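Local atomic coordinates of putative ABC transporter, periplasmic binding protein, amino acid (PDB entry 2YJP), a protein that binds L-cysteine, probably as the periplasmic solute receptor of an amino-acid ABC transporter. Residues R266-A269 with A270-T274. The protein carries 1 engineered substitution. Residues are numbered along the deposited sequence; the frame is centred on the assembly and turned at random.
Sequences RLKA and AYEKT
Lys268 and Glu272 meet one turn apart on the outer side of helix 266-274 in an i to i+4 salt bridge. It is loose: Lys268 NZ stands 3.3 Å from Glu272 OE2, a weak hydrogen bond. The lysine chain leaves with CG anti to its backbone N (chi1 -178°), which sets CG 3.7 Å from Glu272 OE2; bends at each later torsion then steer NZ to the same oxygen, and the two side chains cross at a slant. Four successive i to i+4 backbone bonds hold the helix, from Ala270 N to Arg266 O through to Lys273 N on Ala269 O at 2.9 Å. Lys268 O, which accepts from Glu272 N at 2.9 Å, also sits at the edge of the Tyr271 ring, near its plane, 3.8 Å from Tyr271 CD2. At the C-terminal turn, Ala270 O takes two donors from Thr274 on opposite faces of its carbonyl plane: the backbone N at 3.1 Å and OG1 at 3.0 Å. Leu267, Ala270 and Thr274 pack on Phe80 of helix 80-93, while Leu267 and Tyr271 touch Leu289. The pattern is that of an amphipathic helix: the exposed Lys268–Glu272 pair, long and weakly bonded, probably does little to fix its two chain ends, whereas Arg266 and Lys273 form salt bridges to Asp91 and Glu83 of helix 80-93.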
loop_
_atom_site.group_PDB
_atom_site.type_symbol
_atom_site.label_atom_id
_atom_site.label_comp_id
_atom_site.label_asym_id
_atom_site.label_seq_id
_atom_site.Cartn_x
_atom_site.Cartn_y
_atom_site.Cartn_z
ATOM N N ARG A 266 -19.475 -2.785 1.019
ATOM C CA ARG A 266 -18.410 -2.745 2.026
ATOM C C ARG A 266 -17.134 -2.096 1.575
ATOM O O ARG A 266 -16.521 -1.386 2.362
ATOM C CB ARG A 266 -18.118 -4.129 2.617
ATOM C CG ARG A 266 -19.210 -4.507 3.695
ATOM C CD ARG A 266 -19.126 -5.955 4.226
ATOM N NE ARG A 266 -19.133 -6.900 3.142
ATOM C CZ ARG A 266 -18.698 -8.157 3.197
ATOM N NH1 ARG A 266 -18.197 -8.646 4.276
ATOM N NH2 ARG A 266 -18.752 -8.952 2.176
ATOM N N LEU A 267 -16.717 -2.333 0.331
ATOM C CA LEU A 267 -15.571 -1.603 -0.246
ATOM C C LEU A 267 -15.843 -0.100 -0.399
ATOM O O LEU A 267 -15.040 0.721 0.007
ATOM C CB LEU A 267 -15.105 -2.232 -1.573
ATOM C CG LEU A 267 -13.736 -1.726 -2.045
ATOM C CD1 LEU A 267 -12.587 -2.208 -1.137
ATOM C CD2 LEU A 267 -13.497 -2.186 -3.467
ATOM N N LYS A 268 -17.010 0.253 -0.928
ATOM C CA LYS A 268 -17.413 1.660 -1.014
ATOM C C LYS A 268 -17.455 2.329 0.393
ATOM O O LYS A 268 -16.938 3.446 0.577
ATOM C CB LYS A 268 -18.737 1.789 -1.792
ATOM C CG LYS A 268 -19.280 3.218 -2.025
ATOM C CD LYS A 268 -18.575 3.970 -3.205
ATOM C CE LYS A 268 -19.586 4.894 -3.972
ATOM N NZ LYS A 268 -19.631 6.326 -3.488
ATOM N N ALA A 269 -18.009 1.624 1.383
ATOM C CA ALA A 269 -18.022 2.117 2.774
ATOM C C ALA A 269 -16.597 2.379 3.343
ATOM O O ALA A 269 -16.311 3.444 3.928
ATOM C CB ALA A 269 -18.874 1.199 3.699
ATOM N N ALA A 270 -15.694 1.431 3.115
ATOM C CA ALA A 270 -14.289 1.617 3.507
ATOM C C ALA A 270 -13.662 2.869 2.834
ATOM O O ALA A 270 -12.907 3.583 3.457
ATOM C CB ALA A 270 -13.486 0.365 3.186
ATOM N N TYR A 271 -13.984 3.130 1.565
ATOM C CA TYR A 271 -13.415 4.286 0.849
ATOM C C TYR A 271 -13.995 5.575 1.458
ATOM O O TYR A 271 -13.288 6.532 1.682
ATOM C CB TYR A 271 -13.700 4.180 -0.688
ATOM C CG TYR A 271 -13.860 5.520 -1.370
ATOM C CD1 TYR A 271 -12.779 6.209 -1.900
ATOM C CD2 TYR A 271 -15.106 6.110 -1.468
ATOM C CE1 TYR A 271 -12.945 7.512 -2.490
ATOM C CE2 TYR A 271 -15.286 7.353 -2.057
ATOM C CZ TYR A 271 -14.220 8.053 -2.567
ATOM O OH TYR A 271 -14.485 9.279 -3.152
ATOM N N GLU A 272 -15.293 5.570 1.723
ATOM C CA GLU A 272 -15.973 6.718 2.317
ATOM C C GLU A 272 -15.443 7.027 3.709
ATOM O O GLU A 272 -15.309 8.174 4.047
ATOM C CB GLU A 272 -17.494 6.506 2.379
ATOM C CG GLU A 272 -18.163 6.880 1.066
ATOM C CD GLU A 272 -19.572 6.339 0.942
ATOM O OE1 GLU A 272 -20.124 5.870 1.971
ATOM O OE2 GLU A 272 -20.121 6.376 -0.191
ATOM N N LYS A 273 -15.111 5.998 4.480
ATOM C CA LYS A 273 -14.599 6.208 5.822
ATOM C C LYS A 273 -13.169 6.719 5.832
ATOM O O LYS A 273 -12.834 7.562 6.640
ATOM C CB LYS A 273 -14.712 4.936 6.645
ATOM C CG LYS A 273 -14.239 5.088 8.076
ATOM C CD LYS A 273 -14.313 3.745 8.810
ATOM C CE LYS A 273 -13.858 3.868 10.270
ATOM N NZ LYS A 273 -14.131 2.615 11.024
ATOM N N THR A 274 -12.320 6.238 4.945
ATOM C CA THR A 274 -10.895 6.492 5.139
ATOM C C THR A 274 -10.232 7.326 4.036
ATOM O O THR A 274 -9.172 7.940 4.285
ATOM C CB THR A 274 -10.103 5.150 5.250
ATOM O OG1 THR A 274 -10.128 4.484 3.984
ATOM C CG2 THR A 274 -10.643 4.221 6.399
#